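Local coordinates for protein sugar kinase, pfkB family (Thermotoga maritima, PDB 2AJR) that belongs to the pfkB family of carbohydrate kinases and probably transfers phosphate from ATP to a sugar phosphate, possibly as a 1-phosphofructokinase, at residues Leu15-Asn20 with Arg138-Thr143; Ile81-Leu86 with Ile93-Val98; Ser211-Asp216 with Glu228-Lys233. All coordinates share one frame; numbering follows the deposited sequence.

Contact 1. Residues Leu15-Asn20 with Arg138-Thr143; sequences LTVTLN and RRYKMT
Leu15 reaches from its strand to Tyr140 and Thr143 of the helix, and its side chain is the fork of the contact. CB points at the helix, and CG stands anti to the backbone N (chi1 168°), which carries both methyls forward. At the tip the branches part: CD2 lies 3.6 Å from Tyr140 CE1, while CD1 lies 3.9 Å from Thr143 CG2, the two side chains crossing there at about a right angle. Val17, two residues on, brings its CG2 to 3.8 Å from Tyr140 CE1, so both methyls gather at the CD1-CE1 side of the ring, approaching it obliquely. The ring is steadied at its far end, where Tyr140 OH bonds to Leu168 O. Replacing Tyr140 with an alanine would probably leave the Leu15 and Val17 methyls facing a gap and Leu168 O without its donor. Thr143 turns its polar branch back instead: its OG1 bonds to Arg139 O at 2.8 Å, on the opposite face of that carbonyl from Thr143 N. The segment axes run nearly antiparallel (162°) and 10.7 Å apart, as expected of a helix laid on the parallel part of the mixed central sheet of the ribokinase-like alpha/beta fold.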
ATOM      1  N   LEU A  15      22.972  -3.032 -19.364  1.00 35.21           N
ATOM      2  CA  LEU A  15      21.886  -2.049 -19.284  1.00 32.57           C
ATOM      3  C   LEU A  15      20.573  -2.768 -18.991  1.00 32.51           C
ATOM      4  O   LEU A  15      20.194  -3.657 -19.755  1.00 32.07           O
ATOM      5  CB  LEU A  15      21.747  -1.300 -20.613  1.00 32.89           C
ATOM      6  CG  LEU A  15      20.499  -0.423 -20.841  1.00 34.18           C
ATOM      7  CD1 LEU A  15      20.463   0.726 -19.835  1.00 28.07           C
ATOM      8  CD2 LEU A  15      20.423   0.097 -22.272  1.00 30.75           C
ATOM      9  N   THR A  16      19.881  -2.382 -17.914  1.00 29.90           N
ATOM     10  CA  THR A  16      18.550  -2.912 -17.631  1.00 29.65           C
ATOM     11  C   THR A  16      17.517  -1.808 -17.860  1.00 31.53           C
ATOM     12  O   THR A  16      17.695  -0.664 -17.421  1.00 30.93           O
ATOM     13  CB  THR A  16      18.400  -3.476 -16.191  1.00 29.64           C
ATOM     14  OG1 THR A  16      18.433  -2.413 -15.225  1.00 27.66           O
ATOM     15  CG2 THR A  16      19.495  -4.463 -15.881  1.00 25.87           C
ATOM     16  N   VAL A  17      16.441  -2.171 -18.560  1.00 31.67           N
ATOM     17  CA  VAL A  17      15.357  -1.262 -18.860  1.00 30.24           C
ATOM     18  C   VAL A  17      14.131  -1.731 -18.109  1.00 30.65           C
ATOM     19  O   VAL A  17      13.723  -2.870 -18.251  1.00 31.69           O
ATOM     20  CB  VAL A  17      15.036  -1.290 -20.342  1.00 32.21           C
ATOM     21  CG1 VAL A  17      13.720  -0.523 -20.631  1.00 21.40           C
ATOM     22  CG2 VAL A  17      16.228  -0.748 -21.139  1.00 27.46           C
ATOM     23  N   THR A  18      13.548  -0.845 -17.316  1.00 30.56           N
ATOM     24  CA  THR A  18      12.340  -1.138 -16.544  1.00 30.66           C
ATOM     25  C   THR A  18      11.399   0.031 -16.771  1.00 29.80           C
ATOM     26  O   THR A  18      11.446   1.028 -16.063  1.00 32.77           O
ATOM     27  CB  THR A  18      12.657  -1.244 -15.034  1.00 32.48           C
ATOM     28  OG1 THR A  18      13.714  -2.189 -14.832  1.00 36.35           O
ATOM     29  CG2 THR A  18      11.424  -1.638 -14.245  1.00 27.85           C
ATOM     30  N   LEU A  19      10.560  -0.065 -17.785  1.00 29.84           N
ATOM     31  CA  LEU A  19       9.720   1.052 -18.141  1.00 29.03           C
ATOM     32  C   LEU A  19       8.695   1.340 -17.064  1.00 29.66           C
ATOM     33  O   LEU A  19       8.222   2.477 -16.955  1.00 30.88           O
ATOM     34  CB  LEU A  19       9.057   0.819 -19.497  1.00 27.49           C
ATOM     35  CG  LEU A  19      10.042   0.771 -20.670  1.00 28.22           C
ATOM     36  CD1 LEU A  19       9.304   0.896 -21.991  1.00 22.39           C
ATOM     37  CD2 LEU A  19      11.107   1.861 -20.556  1.00 20.33           C
ATOM     38  N   ASN A  20       8.370   0.324 -16.264  1.00 30.86           N
ATOM     39  CA  ASN A  20       7.360   0.439 -15.210  1.00 30.61           C
ATOM     40  C   ASN A  20       7.885  -0.049 -13.847  1.00 31.09           C
ATOM     41  O   ASN A  20       7.444  -1.066 -13.333  1.00 30.57           O
ATOM     42  CB  ASN A  20       6.113  -0.340 -15.631  1.00 29.43           C
ATOM     43  CG  ASN A  20       4.832   0.137 -14.918  1.00 34.95           C
ATOM     44  OD1 ASN A  20       4.841   1.125 -14.185  1.00 30.13           O
ATOM     45  ND2 ASN A  20       3.721  -0.581 -15.144  1.00 32.88           N
ATOM     46  N   ARG A 138      16.110   8.679 -26.601  1.00 34.46           N
ATOM     47  CA  ARG A 138      17.316   9.439 -26.848  1.00 34.59           C
ATOM     48  C   ARG A 138      18.431   9.023 -25.870  1.00 35.05           C
ATOM     49  O   ARG A 138      19.587   8.870 -26.270  1.00 36.40           O
ATOM     50  CB  ARG A 138      16.963  10.922 -26.729  1.00 34.95           C
ATOM     51  CG  ARG A 138      17.774  11.876 -27.571  1.00 38.08           C
ATOM     52  CD  ARG A 138      19.070  12.240 -26.896  1.00 43.64           C
ATOM     53  NE  ARG A 138      19.244  13.684 -26.835  1.00 48.78           N
ATOM     54  CZ  ARG A 138      18.751  14.477 -25.884  1.00 47.78           C
ATOM     55  NH1 ARG A 138      18.027  14.003 -24.878  1.00 54.72           N
ATOM     56  NH2 ARG A 138      18.979  15.768 -25.946  1.00 45.86           N
ATOM     57  N   ARG A 139      18.086   8.818 -24.601  1.00 34.25           N
ATOM     58  CA  ARG A 139      19.054   8.338 -23.601  1.00 33.52           C
ATOM     59  C   ARG A 139      19.404   6.879 -23.797  1.00 31.96           C
ATOM     60  O   ARG A 139      20.533   6.458 -23.529  1.00 30.90           O
ATOM     61  CB  ARG A 139      18.489   8.450 -22.199  1.00 32.79           C
ATOM     62  CG  ARG A 139      18.425   9.816 -21.653  1.00 36.17           C
ATOM     63  CD  ARG A 139      18.266   9.734 -20.146  1.00 40.70           C
ATOM     64  NE  ARG A 139      18.224  11.062 -19.557  1.00 38.33           N
ATOM     65  CZ  ARG A 139      17.723  11.347 -18.366  1.00 41.34           C
ATOM     66  NH1 ARG A 139      17.216  10.400 -17.590  1.00 47.69           N
ATOM     67  NH2 ARG A 139      17.727  12.598 -17.950  1.00 45.28           N
ATOM     68  N   TYR A 140      18.406   6.097 -24.194  1.00 31.95           N
ATOM     69  CA  TYR A 140      18.603   4.675 -24.464  1.00 32.50           C
ATOM     70  C   TYR A 140      19.684   4.488 -25.541  1.00 33.22           C
ATOM     71  O   TYR A 140      20.623   3.718 -25.345  1.00 31.73           O
ATOM     72  CB  TYR A 140      17.279   4.017 -24.886  1.00 31.93           C
ATOM     73  CG  TYR A 140      17.387   2.547 -25.230  1.00 31.09           C
ATOM     74  CD1 TYR A 140      17.504   1.581 -24.241  1.00 30.88           C
ATOM     75  CD2 TYR A 140      17.373   2.123 -26.556  1.00 35.73           C
ATOM     76  CE1 TYR A 140      17.607   0.222 -24.562  1.00 32.91           C
ATOM     77  CE2 TYR A 140      17.474   0.774 -26.886  1.00 40.11           C
ATOM     78  CZ  TYR A 140      17.585  -0.173 -25.890  1.00 36.34           C
ATOM     79  OH  TYR A 140      17.682  -1.506 -26.244  1.00 36.51           O
ATOM     80  N   LYS A 141      19.551   5.212 -26.651  1.00 34.23           N
ATOM     81  CA  LYS A 141      20.537   5.148 -27.745  1.00 37.86           C
ATOM     82  C   LYS A 141      21.931   5.457 -27.241  1.00 38.68           C
ATOM     83  O   LYS A 141      22.878   4.778 -27.586  1.00 38.89           O
ATOM     84  CB  LYS A 141      20.180   6.118 -28.886  1.00 36.70           C
ATOM     85  CG  LYS A 141      18.956   5.693 -29.676  1.00 38.57           C
ATOM     86  CD  LYS A 141      18.388   6.817 -30.539  1.00 41.45           C
ATOM     87  CE  LYS A 141      17.039   6.419 -31.166  1.00 46.34           C
ATOM     88  NZ  LYS A 141      16.199   7.608 -31.515  1.00 50.52           N
HETATM   89  N   MSE A 142      22.049   6.475 -26.404  1.00 40.90           N
HETATM   90  CA  MSE A 142      23.353   6.884 -25.941  1.00 44.82           C
HETATM   91  C   MSE A 142      23.996   5.802 -25.095  1.00 43.01           C
HETATM   92  O   MSE A 142      25.159   5.484 -25.278  1.00 45.76           O
HETATM   93  CB  MSE A 142      23.264   8.213 -25.207  1.00 43.41           C
HETATM   94  CG  MSE A 142      22.975   9.354 -26.175  1.00 46.02           C
HETATM   95 SE   MSE A 142      22.582  11.111 -25.365  1.00 57.16          SE
HETATM   96  CE  MSE A 142      22.599  12.188 -27.051  1.00 40.47           C
ATOM     97  N   THR A 143      23.228   5.190 -24.213  1.00 41.32           N
ATOM     98  CA  THR A 143      23.772   4.185 -23.324  1.00 40.49           C
ATOM     99  C   THR A 143      24.237   2.902 -24.049  1.00 41.12           C
ATOM    100  O   THR A 143      25.118   2.191 -23.559  1.00 40.36           O
ATOM    101  CB  THR A 143      22.735   3.848 -22.262  1.00 41.31           C
ATOM    102  OG1 THR A 143      22.180   5.070 -21.748  1.00 38.45           O
ATOM    103  CG2 THR A 143      23.358   3.048 -21.133  1.00 41.26           C
TER

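Contact 2. Residues Ile81-Leu86 with Ile93-Val98; sequences ILVEEL and ITTNFV
Leu86 N donates to Leu82 O at 2.9 Å, a helical bond joining two residues whose side chains both face Phe97 of the strand. The leucines stand one turn apart, with Val83 between them in sequence, and these three supply the helix side of a largely apolar interface with no hydrogen bond across it. Leu86 contributes most. Its CG is anti to the backbone N (chi1 -172°), and its two methyls serve different partners: CD1 meets Ile93 CD1 at 4.0 Å, the side chains crossing at about a right angle, while CD2 sits 3.9 Å from Thr95 CG2. The same CD2 approaches Phe97 CE2 at the ring edge, near its plane, 4.0 Å away. Helix and strand are successive elements of a beta-alpha-beta crossover, strand 68-75, helix 76-89, strand 93-100, and their segments run nearly antiparallel (161°) with axes 9.6 Å apart. Val83 divides its branches in a similar way, CG2 lying 4.0 Å from Phe97 CD2, and CG1 beside Thr95 OG1 at 4.1 Å, a van der Waals contact. Leu82 comes last, with CD2 at 4.5 Å from Phe97 CZ. Ile55 of helix 53-63 also touches Leu82, Leu86 and Phe97, and Ala70 and Val74 of the neighbouring strand pack on the Phe97 ring. Ile81, which does not touch the strand segment, packs on Met78 of the second subunit.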
ATOM      1  N   ILE A  81      12.010   7.785  -3.445  1.00 34.30           N
ATOM      2  CA  ILE A  81      12.346   6.683  -2.581  1.00 33.79           C
ATOM      3  C   ILE A  81      13.030   5.585  -3.387  1.00 32.99           C
ATOM      4  O   ILE A  81      14.060   5.063  -2.973  1.00 32.80           O
ATOM      5  CB  ILE A  81      11.102   6.095  -1.896  1.00 35.54           C
ATOM      6  CG1 ILE A  81      10.450   7.124  -0.977  1.00 33.09           C
ATOM      7  CG2 ILE A  81      11.472   4.838  -1.086  1.00 30.57           C
ATOM      8  CD1 ILE A  81       9.042   6.695  -0.534  1.00 37.43           C
ATOM      9  N   LEU A  82      12.469   5.236  -4.539  1.00 32.84           N
ATOM     10  CA  LEU A  82      13.029   4.134  -5.345  1.00 33.17           C
ATOM     11  C   LEU A  82      14.488   4.391  -5.690  1.00 34.11           C
ATOM     12  O   LEU A  82      15.335   3.525  -5.478  1.00 35.98           O
ATOM     13  CB  LEU A  82      12.223   3.915  -6.635  1.00 33.35           C
ATOM     14  CG  LEU A  82      12.502   2.650  -7.447  1.00 33.51           C
ATOM     15  CD1 LEU A  82      11.192   1.966  -7.862  1.00 40.06           C
ATOM     16  CD2 LEU A  82      13.349   2.932  -8.664  1.00 35.25           C
ATOM     17  N   VAL A  83      14.788   5.589  -6.191  1.00 32.53           N
ATOM     18  CA  VAL A  83      16.118   5.876  -6.700  1.00 31.12           C
ATOM     19  C   VAL A  83      17.107   5.857  -5.552  1.00 32.77           C
ATOM     20  O   VAL A  83      18.217   5.327  -5.686  1.00 31.22           O
ATOM     21  CB  VAL A  83      16.176   7.234  -7.474  1.00 31.43           C
ATOM     22  CG1 VAL A  83      17.607   7.621  -7.814  1.00 27.86           C
ATOM     23  CG2 VAL A  83      15.344   7.148  -8.742  1.00 28.63           C
ATOM     24  N   GLU A  84      16.703   6.415  -4.417  1.00 33.13           N
ATOM     25  CA  GLU A  84      17.612   6.541  -3.294  1.00 36.04           C
ATOM     26  C   GLU A  84      17.874   5.190  -2.676  1.00 35.11           C
ATOM     27  O   GLU A  84      19.014   4.840  -2.411  1.00 36.42           O
ATOM     28  CB  GLU A  84      17.067   7.515  -2.259  1.00 35.12           C
ATOM     29  CG  GLU A  84      17.291   8.941  -2.692  1.00 43.36           C
ATOM     30  CD  GLU A  84      16.941   9.973  -1.641  1.00 44.54           C
ATOM     31  OE1 GLU A  84      16.646   9.591  -0.470  1.00 59.59           O
ATOM     32  OE2 GLU A  84      16.973  11.177  -2.009  1.00 55.59           O
ATOM     33  N   GLU A  85      16.816   4.418  -2.471  1.00 35.07           N
ATOM     34  CA  GLU A  85      16.965   3.067  -1.959  1.00 35.02           C
ATOM     35  C   GLU A  85      17.835   2.260  -2.888  1.00 34.30           C
ATOM     36  O   GLU A  85      18.708   1.539  -2.439  1.00 35.50           O
ATOM     37  CB  GLU A  85      15.601   2.390  -1.760  1.00 34.85           C
ATOM     38  CG  GLU A  85      14.840   2.906  -0.531  1.00 37.59           C
ATOM     39  CD  GLU A  85      15.674   2.829   0.735  1.00 42.22           C
ATOM     40  OE1 GLU A  85      16.303   1.771   0.964  1.00 52.79           O
ATOM     41  OE2 GLU A  85      15.737   3.829   1.486  1.00 47.73           O
ATOM     42  N   LEU A  86      17.630   2.426  -4.186  1.00 34.01           N
ATOM     43  CA  LEU A  86      18.352   1.638  -5.167  1.00 35.08           C
ATOM     44  C   LEU A  86      19.824   1.934  -5.101  1.00 35.99           C
ATOM     45  O   LEU A  86      20.644   1.040  -5.184  1.00 38.89           O
ATOM     46  CB  LEU A  86      17.816   1.928  -6.575  1.00 36.19           C
ATOM     47  CG  LEU A  86      18.294   1.074  -7.742  1.00 33.49           C
ATOM     48  CD1 LEU A  86      18.111  -0.431  -7.490  1.00 31.19           C
ATOM     49  CD2 LEU A  86      17.574   1.508  -8.996  1.00 33.65           C
ATOM     50  N   ILE A  93      25.403  -0.295  -9.258  1.00 34.08           N
ATOM     51  CA  ILE A  93      24.252   0.118 -10.052  1.00 32.56           C
ATOM     52  C   ILE A  93      24.327   1.611 -10.267  1.00 33.80           C
ATOM     53  O   ILE A  93      24.434   2.351  -9.304  1.00 35.70           O
ATOM     54  CB  ILE A  93      22.934  -0.193  -9.345  1.00 32.38           C
ATOM     55  CG1 ILE A  93      22.885  -1.659  -8.929  1.00 30.67           C
ATOM     56  CG2 ILE A  93      21.735   0.107 -10.259  1.00 34.58           C
ATOM     57  CD1 ILE A  93      21.697  -1.990  -8.081  1.00 30.17           C
ATOM     58  N   THR A  94      24.306   2.039 -11.527  1.00 34.57           N
ATOM     59  CA  THR A  94      24.130   3.443 -11.894  1.00 34.85           C
ATOM     60  C   THR A  94      22.705   3.616 -12.396  1.00 36.15           C
ATOM     61  O   THR A  94      22.215   2.803 -13.175  1.00 37.40           O
ATOM     62  CB  THR A  94      25.090   3.887 -13.027  1.00 35.82           C
ATOM     63  OG1 THR A  94      26.433   3.547 -12.685  1.00 38.42           O
ATOM     64  CG2 THR A  94      25.009   5.422 -13.269  1.00 34.59           C
ATOM     65  N   THR A  95      22.034   4.670 -11.950  1.00 36.35           N
ATOM     66  CA  THR A  95      20.680   4.939 -12.391  1.00 35.20           C
ATOM     67  C   THR A  95      20.713   5.970 -13.508  1.00 34.91           C
ATOM     68  O   THR A  95      21.581   6.845 -13.528  1.00 34.50           O
ATOM     69  CB  THR A  95      19.821   5.439 -11.233  1.00 36.63           C
ATOM     70  OG1 THR A  95      20.271   6.730 -10.821  1.00 31.72           O
ATOM     71  CG2 THR A  95      19.882   4.439 -10.050  1.00 33.70           C
ATOM     72  N   ASN A  96      19.779   5.849 -14.445  1.00 33.50           N
ATOM     73  CA  ASN A  96      19.646   6.819 -15.526  1.00 33.25           C
ATOM     74  C   ASN A  96      18.184   6.877 -15.984  1.00 31.73           C
ATOM     75  O   ASN A  96      17.838   6.476 -17.096  1.00 33.61           O
ATOM     76  CB  ASN A  96      20.585   6.434 -16.670  1.00 34.34           C
ATOM     77  CG  ASN A  96      20.597   7.455 -17.784  1.00 35.52           C
ATOM     78  OD1 ASN A  96      20.425   8.656 -17.551  1.00 43.62           O
ATOM     79  ND2 ASN A  96      20.779   6.984 -19.007  1.00 30.40           N
ATOM     80  N   PHE A  97      17.332   7.340 -15.092  1.00 29.36           N
ATOM     81  CA  PHE A  97      15.895   7.277 -15.275  1.00 29.34           C
ATOM     82  C   PHE A  97      15.358   8.604 -15.778  1.00 29.68           C
ATOM     83  O   PHE A  97      15.778   9.642 -15.309  1.00 30.95           O
ATOM     84  CB  PHE A  97      15.214   7.011 -13.930  1.00 30.24           C
ATOM     85  CG  PHE A  97      15.433   5.641 -13.395  1.00 29.43           C
ATOM     86  CD1 PHE A  97      14.859   4.551 -14.015  1.00 36.53           C
ATOM     87  CD2 PHE A  97      16.176   5.439 -12.255  1.00 30.29           C
ATOM     88  CE1 PHE A  97      15.056   3.267 -13.529  1.00 36.37           C
ATOM     89  CE2 PHE A  97      16.368   4.157 -11.754  1.00 29.70           C
ATOM     90  CZ  PHE A  97      15.804   3.070 -12.399  1.00 32.08           C
ATOM     91  N   VAL A  98      14.387   8.579 -16.676  1.00 29.89           N
ATOM     92  CA  VAL A  98      13.680   9.795 -17.039  1.00 29.87           C
ATOM     93  C   VAL A  98      12.610  10.051 -15.984  1.00 31.39           C
ATOM     94  O   VAL A  98      11.773   9.176 -15.709  1.00 32.63           O
ATOM     95  CB  VAL A  98      13.022   9.656 -18.405  1.00 31.31           C
ATOM     96  CG1 VAL A  98      12.000  10.764 -18.627  1.00 26.44           C
ATOM     97  CG2 VAL A  98      14.085   9.643 -19.468  1.00 31.48           C
TER

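Contact 3. Residues Ser211-Asp216 with Glu228-Lys233; sequences SFLGVD and EKLAEK
Leu213 is the first corner residue of a type I' beta turn, Phe212 to Val215, whose nearest backbone neighbour on helix segment 228-233 is Lys229, 7.9 Å from Leu213 CA to Lys229 CA. The turn is closed from both ends, Phe212 N to Val215 O and Val215 N to Phe212 O, each bond 2.9 Å long. Its corner residues have positive phi, and at Gly214 (phi 84°) a CB would be jammed against the carbonyl O of Leu213, which accounts for the glycine. This shape presents the Leu213 side chain to the helix. With CG anti to its own carbonyl carbon (chi1 -59°), the chain runs out to CD1, which lies 3.5 Å from Leu230 CD2; the two leucines cross at about a right angle. The same Leu213 CD1 also lies over one face of the Phe212 ring, offset toward the rim, so that Leu213, Phe212 and Leu230 form one apolar cluster. Phe212 CZ stands 4.4 Å from Leu230 CD2. Lys229 bends its chain past the turn: CD and NZ both lie 3.7 Å from Leu213 O, too long for a hydrogen bond, and the aliphatic part touches as much as the amine. Glu189 of helix 185-193 accepts a bond from Leu213 N, and Pro185 and Leu188 pack on Phe212, while Leu230 reaches Tyr192 of that helix and Ser237 of strand 236-241.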
ATOM      1  N   SER A 211      -3.965 -16.818 -26.842  1.00 49.13           N
ATOM      2  CA  SER A 211      -3.053 -17.565 -27.707  1.00 47.94           C
ATOM      3  C   SER A 211      -1.819 -16.703 -27.991  1.00 46.94           C
ATOM      4  O   SER A 211      -1.882 -15.475 -27.979  1.00 46.81           O
ATOM      5  CB  SER A 211      -3.730 -17.996 -29.018  1.00 47.60           C
ATOM      6  OG  SER A 211      -3.810 -16.943 -29.969  1.00 46.78           O
ATOM      7  N   PHE A 212      -0.696 -17.353 -28.237  1.00 45.74           N
ATOM      8  CA  PHE A 212       0.557 -16.652 -28.409  1.00 45.42           C
ATOM      9  C   PHE A 212       1.282 -17.233 -29.621  1.00 45.08           C
ATOM     10  O   PHE A 212       1.530 -18.434 -29.676  1.00 45.84           O
ATOM     11  CB  PHE A 212       1.378 -16.783 -27.124  1.00 44.28           C
ATOM     12  CG  PHE A 212       2.709 -16.079 -27.155  1.00 44.35           C
ATOM     13  CD1 PHE A 212       2.913 -14.940 -27.917  1.00 34.49           C
ATOM     14  CD2 PHE A 212       3.759 -16.548 -26.379  1.00 47.36           C
ATOM     15  CE1 PHE A 212       4.151 -14.312 -27.928  1.00 45.07           C
ATOM     16  CE2 PHE A 212       5.001 -15.913 -26.381  1.00 40.35           C
ATOM     17  CZ  PHE A 212       5.196 -14.808 -27.154  1.00 41.60           C
ATOM     18  N   LEU A 213       1.580 -16.379 -30.599  1.00 43.69           N
ATOM     19  CA  LEU A 213       2.170 -16.801 -31.878  1.00 43.64           C
ATOM     20  C   LEU A 213       1.434 -17.987 -32.524  1.00 43.64           C
ATOM     21  O   LEU A 213       2.057 -18.896 -33.085  1.00 44.19           O
ATOM     22  CB  LEU A 213       3.654 -17.140 -31.694  1.00 43.57           C
ATOM     23  CG  LEU A 213       4.585 -16.057 -31.163  1.00 37.49           C
ATOM     24  CD1 LEU A 213       5.960 -16.658 -30.954  1.00 31.06           C
ATOM     25  CD2 LEU A 213       4.651 -14.868 -32.110  1.00 33.79           C
ATOM     26  N   GLY A 214       0.110 -17.982 -32.421  1.00 42.97           N
ATOM     27  CA  GLY A 214      -0.718 -19.035 -32.991  1.00 42.15           C
ATOM     28  C   GLY A 214      -0.881 -20.278 -32.135  1.00 42.34           C
ATOM     29  O   GLY A 214      -1.570 -21.206 -32.549  1.00 44.40           O
ATOM     30  N   VAL A 215      -0.259 -20.302 -30.953  1.00 41.56           N
ATOM     31  CA  VAL A 215      -0.280 -21.469 -30.066  1.00 40.20           C
ATOM     32  C   VAL A 215      -1.186 -21.202 -28.881  1.00 40.50           C
ATOM     33  O   VAL A 215      -1.025 -20.204 -28.179  1.00 41.58           O
ATOM     34  CB  VAL A 215       1.138 -21.824 -29.501  1.00 40.01           C
ATOM     35  CG1 VAL A 215       1.086 -23.110 -28.674  1.00 31.26           C
ATOM     36  CG2 VAL A 215       2.162 -21.968 -30.608  1.00 36.12           C
ATOM     37  N   ASP A 216      -2.132 -22.104 -28.671  1.00 39.88           N
ATOM     38  CA  ASP A 216      -2.982 -22.126 -27.490  1.00 41.13           C
ATOM     39  C   ASP A 216      -2.323 -23.087 -26.494  1.00 40.98           C
ATOM     40  O   ASP A 216      -2.233 -24.295 -26.730  1.00 42.62           O
ATOM     41  CB  ASP A 216      -4.388 -22.607 -27.884  1.00 41.68           C
ATOM     42  CG  ASP A 216      -5.387 -22.553 -26.739  1.00 46.50           C
ATOM     43  OD1 ASP A 216      -5.352 -21.581 -25.961  1.00 47.04           O
ATOM     44  OD2 ASP A 216      -6.225 -23.483 -26.638  1.00 51.19           O
ATOM     45  N   GLU A 228       9.987 -23.531 -29.749  1.00 34.94           N
ATOM     46  CA  GLU A 228      10.617 -23.739 -31.066  1.00 36.09           C
ATOM     47  C   GLU A 228      10.417 -22.560 -32.026  1.00 35.88           C
ATOM     48  O   GLU A 228      11.369 -22.162 -32.710  1.00 34.88           O
ATOM     49  CB  GLU A 228      10.123 -25.040 -31.706  1.00 35.90           C
ATOM     50  CG  GLU A 228      10.611 -26.299 -31.003  1.00 36.62           C
ATOM     51  CD  GLU A 228      10.153 -27.603 -31.687  1.00 39.18           C
ATOM     52  OE1 GLU A 228       8.959 -27.734 -32.055  1.00 43.40           O
ATOM     53  OE2 GLU A 228      11.000 -28.514 -31.838  1.00 43.63           O
ATOM     54  N   LYS A 229       9.196 -22.001 -32.057  1.00 36.96           N
ATOM     55  CA  LYS A 229       8.880 -20.797 -32.857  1.00 37.34           C
ATOM     56  C   LYS A 229       9.728 -19.592 -32.460  1.00 36.94           C
ATOM     57  O   LYS A 229      10.223 -18.849 -33.310  1.00 37.75           O
ATOM     58  CB  LYS A 229       7.407 -20.400 -32.702  1.00 38.38           C
ATOM     59  CG  LYS A 229       6.416 -21.396 -33.239  1.00 40.77           C
ATOM     60  CD  LYS A 229       5.175 -20.713 -33.793  1.00 49.15           C
ATOM     61  CE  LYS A 229       4.305 -21.676 -34.609  1.00 49.08           C
ATOM     62  NZ  LYS A 229       3.618 -20.945 -35.705  1.00 53.97           N
ATOM     63  N   LEU A 230       9.863 -19.388 -31.156  1.00 35.56           N
ATOM     64  CA  LEU A 230      10.704 -18.322 -30.642  1.00 34.45           C
ATOM     65  C   LEU A 230      12.159 -18.583 -30.971  1.00 34.50           C
ATOM     66  O   LEU A 230      12.906 -17.658 -31.208  1.00 36.00           O
ATOM     67  CB  LEU A 230      10.541 -18.190 -29.132  1.00 33.85           C
ATOM     68  CG  LEU A 230       9.156 -17.765 -28.640  1.00 34.67           C
ATOM     69  CD1 LEU A 230       9.055 -17.998 -27.143  1.00 29.88           C
ATOM     70  CD2 LEU A 230       8.853 -16.292 -28.993  1.00 30.20           C
ATOM     71  N   ALA A 231      12.558 -19.849 -30.987  1.00 35.88           N
ATOM     72  CA  ALA A 231      13.941 -20.232 -31.259  1.00 34.62           C
ATOM     73  C   ALA A 231      14.295 -20.153 -32.744  1.00 36.14           C
ATOM     74  O   ALA A 231      15.477 -20.241 -33.108  1.00 35.43           O
ATOM     75  CB  ALA A 231      14.191 -21.624 -30.734  1.00 33.17           C
ATOM     76  N   GLU A 232      13.284 -20.012 -33.603  1.00 37.51           N
ATOM     77  CA  GLU A 232      13.530 -19.732 -35.021  1.00 40.43           C
ATOM     78  C   GLU A 232      14.195 -18.358 -35.216  1.00 42.04           C
ATOM     79  O   GLU A 232      15.096 -18.201 -36.038  1.00 42.55           O
ATOM     80  CB  GLU A 232      12.231 -19.792 -35.827  1.00 40.02           C
ATOM     81  CG  GLU A 232      11.755 -21.216 -36.135  1.00 43.13           C
ATOM     82  CD  GLU A 232      10.282 -21.296 -36.568  1.00 43.91           C
ATOM     83  OE1 GLU A 232       9.672 -20.244 -36.882  1.00 55.93           O
ATOM     84  OE2 GLU A 232       9.730 -22.422 -36.590  1.00 50.44           O
ATOM     85  N   LYS A 233      13.754 -17.369 -34.448  1.00 42.10           N
ATOM     86  CA  LYS A 233      14.207 -16.002 -34.636  1.00 41.88           C
ATOM     87  C   LYS A 233      15.181 -15.546 -33.525  1.00 41.28           C
ATOM     88  O   LYS A 233      15.981 -14.638 -33.738  1.00 41.39           O
ATOM     89  CB  LYS A 233      12.974 -15.089 -34.733  1.00 44.03           C
ATOM     90  CG  LYS A 233      11.986 -15.476 -35.868  1.00 44.49           C
ATOM     91  CD  LYS A 233      10.577 -14.904 -35.636  1.00 42.53           C
TER

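Contacts 1 and 2 are neighbours, their centres about 13 Å apart, and both segments of contact 2 fall within the chain interval between 15-20 and 138-143. They share the large central sheet. Strand 93-100 turns Thr95 and Phe97 to helix 76-89 but Asn96 and Val98 to helix 130-144, so the two contacts fix helices on opposite faces of one end of the sheet. A probable, weak hydrogen bond from Arg139 NH1 to Phe97 O links them directly. Contact 3, later in the chain, packs the loop before helix 220-233 against that helix; its centre is about 27 Å from contact 1 and about 35 Å from contact 2, with contacts 2 and 3 on opposite sides of the chain's centre.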